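Local structure of SusD superfamily protein (Bacteroides thetaiotaomicron, 3MCX) at residues S181-A186 against S209-N214; V228-G233 against Q378-D383; V359-A364 against L407-K412. The protein is of unknown function but belongs to the SusD family of outer-membrane proteins, whose members typically take part in glycan capture, and carries bound zinc in this crystal. One frame throughout, in Å; residues are numbered along the deposited sequence.

Interaction 1 of 3, residues S181-A186 against S209-N214; sequences SDMSNA and SRVYLN
Met183, a selenomethionine, and Val211 bury the most surface here, about 30 Å² each, and they meet end to branch. Met183 CE and Val211 CG2 are 4.1 Å apart, with SE equally near that methyl, and the two side chains meet at a slant. The Met183 chain is extended beyond CG (chi2 -170°, chi3 176°), which carries its end across a gap where the nearest CA atoms, those of Met183 and Val211, remain 9.9 Å apart. Leu207 and Leu208 also pack against Met183, as does Leu131 of helix 115-140.

At the more polar margin, Ser184 OG and Tyr212 OH are 4.0 Å apart, and a water joins them. It donates to Ser184 OG at 2.8 Å and lies 2.7 Å from Tyr212 OH, at the edge of the ring and in its plane. Ser184 OG also bonds to Val180 O one turn back, so the hydroxyl is held by its own helix as well as by the bridge. With segments 181-186 and 209-214 running in roughly opposite directions, this is packing between successive helices of the TPR-like helical scaffold of SusD proteins.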
# COMPACT_ATOMS: atom_id res chain seq x y z
N SER A 181 2.26 -4.49 -18.21
CA SER A 181 1.94 -3.93 -19.51
C SER A 181 1.31 -2.53 -19.40
O SER A 181 1.71 -1.58 -20.09
CB SER A 181 0.98 -4.88 -20.24
OG SER A 181 0.64 -4.41 -21.53
N ASP A 182 0.29 -2.42 -18.56
CA ASP A 182 -0.42 -1.14 -18.40
C ASP A 182 0.51 -0.04 -17.93
O ASP A 182 0.54 1.05 -18.48
CB ASP A 182 -1.59 -1.28 -17.45
CG ASP A 182 -2.76 -2.06 -18.04
OD1 ASP A 182 -2.73 -2.40 -19.22
OD2 ASP A 182 -3.74 -2.27 -17.28
N MSE A 183 1.31 -0.32 -16.92
CA MSE A 183 2.17 0.72 -16.36
C MSE A 183 3.28 1.07 -17.34
O MSE A 183 3.61 2.26 -17.49
CB MSE A 183 2.75 0.30 -15.03
CG MSE A 183 1.74 0.03 -13.94
SE MSE A 183 2.65 -0.20 -12.23
CE MSE A 183 1.07 -0.39 -11.16
N SER A 184 3.84 0.06 -18.00
CA SER A 184 4.93 0.28 -18.95
C SER A 184 4.46 1.04 -20.20
O SER A 184 5.15 1.94 -20.70
CB SER A 184 5.54 -1.06 -19.37
OG SER A 184 6.05 -1.75 -18.22
N ASN A 185 3.30 0.64 -20.73
CA ASN A 185 2.73 1.28 -21.92
C ASN A 185 2.32 2.73 -21.63
O ASN A 185 2.29 3.54 -22.56
CB ASN A 185 1.54 0.48 -22.46
CG ASN A 185 1.96 -0.83 -23.12
OD1 ASN A 185 3.03 -0.91 -23.69
ND2 ASN A 185 1.08 -1.84 -23.08
N ALA A 186 2.03 3.03 -20.37
CA ALA A 186 1.71 4.39 -19.94
C ALA A 186 2.89 5.35 -19.96
O ALA A 186 2.72 6.54 -20.17
CB ALA A 186 1.12 4.36 -18.53
N SER A 209 8.66 -0.51 -9.66
CA SER A 209 9.68 -1.14 -8.79
C SER A 209 9.03 -2.02 -7.73
O SER A 209 9.55 -3.10 -7.42
CB SER A 209 10.67 -0.14 -8.18
OG SER A 209 10.12 0.62 -7.12
N ARG A 210 7.90 -1.58 -7.18
CA ARG A 210 7.15 -2.36 -6.23
C ARG A 210 6.60 -3.62 -6.87
O ARG A 210 6.67 -4.68 -6.29
CB ARG A 210 6.03 -1.50 -5.65
CG ARG A 210 5.13 -2.23 -4.64
CD ARG A 210 3.92 -1.42 -4.26
NE ARG A 210 4.23 -0.22 -3.50
CZ ARG A 210 3.34 0.72 -3.19
NH1 ARG A 210 2.10 0.65 -3.61
NH2 ARG A 210 3.70 1.75 -2.43
N VAL A 211 5.98 -3.46 -8.04
CA VAL A 211 5.41 -4.61 -8.73
C VAL A 211 6.47 -5.68 -9.06
O VAL A 211 6.32 -6.87 -8.74
CB VAL A 211 4.61 -4.16 -10.00
CG1 VAL A 211 4.17 -5.34 -10.84
CG2 VAL A 211 3.45 -3.27 -9.59
N TYR A 212 7.53 -5.25 -9.74
CA TYR A 212 8.60 -6.18 -10.12
C TYR A 212 9.23 -6.86 -8.90
O TYR A 212 9.54 -8.05 -8.92
CB TYR A 212 9.66 -5.42 -10.90
CG TYR A 212 9.35 -5.12 -12.36
CD1 TYR A 212 8.88 -6.10 -13.23
CD2 TYR A 212 9.58 -3.83 -12.87
CE1 TYR A 212 8.65 -5.81 -14.58
CE2 TYR A 212 9.37 -3.55 -14.22
CZ TYR A 212 8.89 -4.52 -15.06
OH TYR A 212 8.69 -4.23 -16.41
N LEU A 213 9.44 -6.11 -7.82
CA LEU A 213 10.05 -6.67 -6.61
C LEU A 213 9.20 -7.84 -6.10
O LEU A 213 9.72 -8.89 -5.74
CB LEU A 213 10.23 -5.58 -5.52
CG LEU A 213 10.97 -6.00 -4.24
CD1 LEU A 213 12.40 -6.52 -4.47
CD2 LEU A 213 10.94 -4.82 -3.26
N ASN A 214 7.88 -7.67 -6.09
CA ASN A 214 6.95 -8.71 -5.59
C ASN A 214 6.76 -9.85 -6.59
O ASN A 214 6.21 -10.89 -6.26
CB ASN A 214 5.63 -8.07 -5.15
CG ASN A 214 5.75 -7.41 -3.81
OD1 ASN A 214 5.89 -8.12 -2.80
ND2 ASN A 214 5.78 -6.07 -3.79
O HOH W 1 8.74 -1.75 -17.41

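Interaction 2 of 3, residues V228-G233 against Q378-D383; sequences VIKNNG and QGYLND. With ZN (zinc ion), chain E.
The backbones of Ile229 and Tyr380 stand well apart, 9.2 Å between their CA atoms, so side chains alone bridge helix 218-231, close to its C-terminal end, and helix 374-385. Tyr380 provides about half of the buried surface. Ile229 CD1 sits over the centre of one face of its ring, 4.0 Å from the centroid and only 3° off the normal, a well-centred CH-pi contact. The isoleucine's other branch reaches the rim of the same ring, with CG2 3.7 Å from Tyr380 CE1. Ile229 has CG2 anti to the backbone N and CG1 beside it (chi1 -68°), and this fork lets both branches address one ring.

Lys230 is modelled in two conformers, so its part in the contact is less certain. In the conformer given it runs nearly perpendicular to the tyrosine, bringing its CE to 3.4 Å from Tyr380 OH. A bend at its last torsion there turns NZ toward a water, which accepts from Lys230 NZ at 3.0 Å and lies 2.7 Å from Tyr380 OH, in the ring plane. The ammonium is also paired with Glu376, a salt bridge that ties this copy of the lysine to the start of helix 374-385.

On helix 374-385 itself, Asp383 places OD2 at the edge of the Tyr380 ring, while its OD1 binds a zinc ion at 2.0 Å. OD2 is 3.2 Å from the metal, so the carboxylate coordinates essentially through one oxygen. The whole is helix-to-helix packing through an aromatic ring in the TPR-like part of a SusD fold, with a zinc-binding aspartate beside it.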
# COMPACT_ATOMS: atom_id res chain seq x y z
N VAL A 228 14.25 6.24 -11.05
CA VAL A 228 13.71 7.30 -10.19
C VAL A 228 14.82 7.97 -9.37
O VAL A 228 14.91 9.20 -9.30
CB VAL A 228 12.61 6.77 -9.26
CG1 VAL A 228 12.11 7.91 -8.32
CG2 VAL A 228 11.46 6.14 -10.11
N ILE A 229 15.66 7.16 -8.73
CA ILE A 229 16.70 7.65 -7.83
C ILE A 229 17.69 8.53 -8.57
O ILE A 229 18.01 9.64 -8.11
CB ILE A 229 17.44 6.48 -7.19
CG1 ILE A 229 16.53 5.73 -6.22
CG2 ILE A 229 18.74 6.96 -6.44
CD1 ILE A 229 17.06 4.35 -5.83
N LYS A 230 18.16 8.07 -9.73
CA LYS A 230 19.24 8.73 -10.46
C LYS A 230 18.78 9.88 -11.35
O LYS A 230 19.52 10.84 -11.57
CB LYS A 230 20.00 7.73 -11.35
CG LYS A 230 20.84 6.71 -10.59
CD LYS A 230 21.20 5.51 -11.47
CE LYS A 230 22.10 4.50 -10.77
NZ LYS A 230 23.36 5.09 -10.23
N ASN A 231 17.57 9.77 -11.90
CA ASN A 231 17.17 10.64 -13.00
C ASN A 231 16.03 11.61 -12.75
O ASN A 231 15.67 12.37 -13.65
CB ASN A 231 16.82 9.76 -14.21
CG ASN A 231 17.97 8.88 -14.65
OD1 ASN A 231 19.14 9.30 -14.63
ND2 ASN A 231 17.65 7.64 -15.05
N ASN A 232 15.50 11.65 -11.53
CA ASN A 232 14.32 12.49 -11.30
C ASN A 232 14.58 13.99 -11.44
O ASN A 232 13.63 14.78 -11.55
CB ASN A 232 13.63 12.12 -9.98
CG ASN A 232 14.38 12.61 -8.77
OD1 ASN A 232 14.36 13.82 -8.45
ND2 ASN A 232 15.01 11.67 -8.05
N GLY A 233 15.85 14.39 -11.43
CA GLY A 233 16.22 15.78 -11.72
C GLY A 233 16.01 16.75 -10.56
O GLY A 233 15.69 17.92 -10.79
N GLN A 378 23.85 -1.28 -1.41
CA GLN A 378 24.17 -1.06 -0.01
C GLN A 378 24.15 0.45 0.30
O GLN A 378 23.62 0.88 1.33
CB GLN A 378 25.52 -1.76 0.24
CG GLN A 378 26.47 -1.16 1.14
CD GLN A 378 27.82 -1.86 1.01
OE1 GLN A 378 27.93 -2.93 0.40
NE2 GLN A 378 28.83 -1.26 1.58
N GLY A 379 24.62 1.24 -0.65
CA GLY A 379 24.59 2.70 -0.54
C GLY A 379 23.18 3.21 -0.39
O GLY A 379 22.93 4.13 0.39
N TYR A 380 22.24 2.61 -1.12
CA TYR A 380 20.85 3.08 -1.03
C TYR A 380 20.23 2.77 0.32
O TYR A 380 19.45 3.57 0.87
CB TYR A 380 19.99 2.50 -2.16
CG TYR A 380 20.41 2.93 -3.55
CD1 TYR A 380 20.84 4.24 -3.81
CD2 TYR A 380 20.37 2.03 -4.62
CE1 TYR A 380 21.21 4.63 -5.09
CE2 TYR A 380 20.73 2.42 -5.89
CZ TYR A 380 21.15 3.71 -6.13
OH TYR A 380 21.51 4.10 -7.42
N LEU A 381 20.55 1.61 0.88
CA LEU A 381 20.12 1.31 2.25
C LEU A 381 20.70 2.34 3.21
O LEU A 381 19.99 2.85 4.07
CB LEU A 381 20.55 -0.10 2.69
CG LEU A 381 20.05 -0.45 4.10
CD1 LEU A 381 18.52 -0.39 4.23
CD2 LEU A 381 20.65 -1.82 4.56
N ASN A 382 21.97 2.65 3.05
CA ASN A 382 22.64 3.62 3.93
C ASN A 382 22.10 5.05 3.75
O ASN A 382 22.11 5.83 4.70
CB ASN A 382 24.15 3.55 3.78
CG ASN A 382 24.74 2.34 4.50
OD1 ASN A 382 24.12 1.82 5.45
ND2 ASN A 382 25.89 1.86 4.03
N ASP A 383 21.58 5.36 2.56
CA ASP A 383 20.90 6.66 2.34
C ASP A 383 19.70 6.81 3.25
O ASP A 383 19.39 7.91 3.67
CB ASP A 383 20.46 6.81 0.88
CG ASP A 383 21.58 7.28 -0.02
OD1 ASP A 383 22.32 8.20 0.39
OD2 ASP A 383 21.73 6.73 -1.15
ZN ZN E . 23.56 9.29 -0.79
O HOH W 2 22.77 6.43 -7.62

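Interaction 3 of 3, residues V359-A364 against L407-K412; sequences VYLNAA and LKERRK
This is a buried antiparallel helix pair in the interior of the helical SusD region, where Leu361 and Asn362 of helix 356-370 meet Arg410 and Glu409 of helix 403-414. The segment axes come within 10.6 Å at an angle of 166°.

The Leu361 and Arg410 side chains lie alongside one another, pointing opposite ways. Leu361 CB lies 3.7 Å from Arg410 NH1, and its CD1 packs on Arg410 CG, so the aliphatic part of the arginine serves as apolar surface. The other methyl, CD2, touches the CG of Glu409, whose carboxylate leads away to salt bridges with Arg309 and Arg405.

Beyond the leucine, Arg410 bends at chi3 (63°) and brings its guanidinium nearly coplanar with the Asn362 amide. Arg410 NH1 donates to Asn362 OD1 at 2.8 Å, a somewhat bent bond of 146°. A water closes a small ring: it donates to Asn362 OD1 at 2.7 Å and accepts from Arg410 NH2 at 2.9 Å, so NH1 reaches the amide oxygen directly and NH2 through the water. Arg410 NE turns to Asp423 in a salt bridge, which should help to balance the buried charge. Hydrophobic contact and a water-assisted arginine-asparagine link thus join two antiparallel helices in the core of the SusD-family helical fold.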
# COMPACT_ATOMS: atom_id res chain seq x y z
N VAL A 359 11.34 3.58 -2.62
CA VAL A 359 12.07 3.35 -3.87
C VAL A 359 13.53 3.00 -3.57
O VAL A 359 14.09 2.07 -4.15
CB VAL A 359 11.96 4.56 -4.83
CG1 VAL A 359 12.81 4.33 -6.07
CG2 VAL A 359 10.50 4.82 -5.22
N TYR A 360 14.17 3.73 -2.66
CA TYR A 360 15.54 3.41 -2.24
C TYR A 360 15.61 2.01 -1.62
O TYR A 360 16.55 1.26 -1.89
CB TYR A 360 16.08 4.47 -1.25
CG TYR A 360 16.66 5.72 -1.87
CD1 TYR A 360 15.87 6.67 -2.51
CD2 TYR A 360 18.03 5.93 -1.83
CE1 TYR A 360 16.44 7.80 -3.07
CE2 TYR A 360 18.61 7.05 -2.38
CZ TYR A 360 17.81 7.98 -3.02
OH TYR A 360 18.44 9.10 -3.59
N LEU A 361 14.64 1.67 -0.78
CA LEU A 361 14.60 0.36 -0.12
C LEU A 361 14.36 -0.78 -1.13
O LEU A 361 14.98 -1.83 -1.04
CB LEU A 361 13.58 0.37 1.04
CG LEU A 361 14.03 1.23 2.23
CD1 LEU A 361 12.81 1.61 3.08
CD2 LEU A 361 15.20 0.55 3.04
N ASN A 362 13.51 -0.52 -2.11
CA ASN A 362 13.27 -1.47 -3.22
C ASN A 362 14.54 -1.71 -3.98
O ASN A 362 14.86 -2.84 -4.31
CB ASN A 362 12.19 -0.93 -4.18
CG ASN A 362 10.78 -0.98 -3.61
OD1 ASN A 362 10.54 -1.53 -2.54
ND2 ASN A 362 9.81 -0.37 -4.35
N ALA A 363 15.28 -0.64 -4.29
CA ALA A 363 16.58 -0.82 -4.94
C ALA A 363 17.56 -1.63 -4.09
O ALA A 363 18.28 -2.49 -4.60
CB ALA A 363 17.20 0.57 -5.33
N ALA A 364 17.64 -1.32 -2.80
CA ALA A 364 18.56 -2.03 -1.93
C ALA A 364 18.25 -3.54 -1.91
O ALA A 364 19.17 -4.35 -2.06
CB ALA A 364 18.54 -1.46 -0.53
N LEU A 407 15.09 -5.68 5.60
CA LEU A 407 13.71 -5.89 6.01
C LEU A 407 13.37 -5.21 7.34
O LEU A 407 12.27 -4.67 7.48
CB LEU A 407 13.38 -7.40 6.01
CG LEU A 407 13.49 -8.07 4.62
CD1 LEU A 407 12.99 -9.55 4.74
CD2 LEU A 407 12.69 -7.36 3.53
N LYS A 408 14.32 -5.24 8.29
CA LYS A 408 14.18 -4.41 9.50
C LYS A 408 14.04 -2.93 9.18
O LYS A 408 13.16 -2.27 9.73
CB LYS A 408 15.37 -4.59 10.44
CG LYS A 408 15.39 -5.90 11.23
CD LYS A 408 16.50 -5.89 12.27
CE LYS A 408 16.47 -7.05 13.25
NZ LYS A 408 17.49 -6.90 14.35
N GLU A 409 14.86 -2.40 8.29
CA GLU A 409 14.76 -0.99 7.95
C GLU A 409 13.43 -0.67 7.31
O GLU A 409 12.83 0.39 7.60
CB GLU A 409 15.92 -0.58 7.04
CG GLU A 409 16.16 0.93 7.02
CD GLU A 409 16.55 1.47 8.36
OE1 GLU A 409 17.07 0.74 9.22
OE2 GLU A 409 16.35 2.69 8.54
N ARG A 410 12.94 -1.55 6.44
CA ARG A 410 11.63 -1.34 5.82
C ARG A 410 10.51 -1.31 6.84
O ARG A 410 9.58 -0.51 6.73
CB ARG A 410 11.32 -2.43 4.79
CG ARG A 410 12.21 -2.39 3.52
CD ARG A 410 11.85 -3.53 2.53
NE ARG A 410 10.49 -3.36 2.05
CZ ARG A 410 10.10 -2.66 0.99
NH1 ARG A 410 10.98 -2.15 0.13
NH2 ARG A 410 8.84 -2.55 0.76
N ARG A 411 10.57 -2.20 7.83
CA ARG A 411 9.55 -2.22 8.88
C ARG A 411 9.56 -0.89 9.65
O ARG A 411 8.49 -0.34 9.97
CB ARG A 411 9.76 -3.41 9.84
CG ARG A 411 9.30 -4.72 9.19
CD ARG A 411 9.79 -5.88 10.00
NE ARG A 411 9.19 -5.91 11.33
CZ ARG A 411 9.63 -6.67 12.33
NH1 ARG A 411 10.70 -7.46 12.18
NH2 ARG A 411 9.00 -6.64 13.52
N LYS A 412 10.74 -0.37 9.94
CA LYS A 412 10.85 0.89 10.67
C LYS A 412 10.34 2.07 9.80
O LYS A 412 9.62 2.94 10.26
CB LYS A 412 12.28 1.17 11.09
CG LYS A 412 12.85 0.21 12.14
CD LYS A 412 14.31 0.47 12.41
CE LYS A 412 14.95 -0.61 13.25
NZ LYS A 412 16.33 -0.24 13.69
O HOH W 3 7.94 -2.18 -2.00

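Interactions 2 and 3 lie closest, with centres about 12 Å apart, and their segments alternate along the chain. Helix 356-370 packs directly on helix 374-385: Tyr380 CD2 is 3.6 Å from Ala363 CB, and Asp383 OD2 is 3.4 Å from Tyr360 CE2, so this helix, one side of interaction 3, flanks the zinc-binding aspartate. Interaction 1 is joined to interaction 3 through Asn362, whose ND2 lies 3.0 Å from Ser209 OG, a probable hydrogen bond, although the two centres are about 18 Å apart. Interactions 1 and 2 do not touch, yet helices 201-214 and 218-231 follow one another. Interaction 1 joins helices neighbouring in the chain, 2 and 3 helices more distant in sequence.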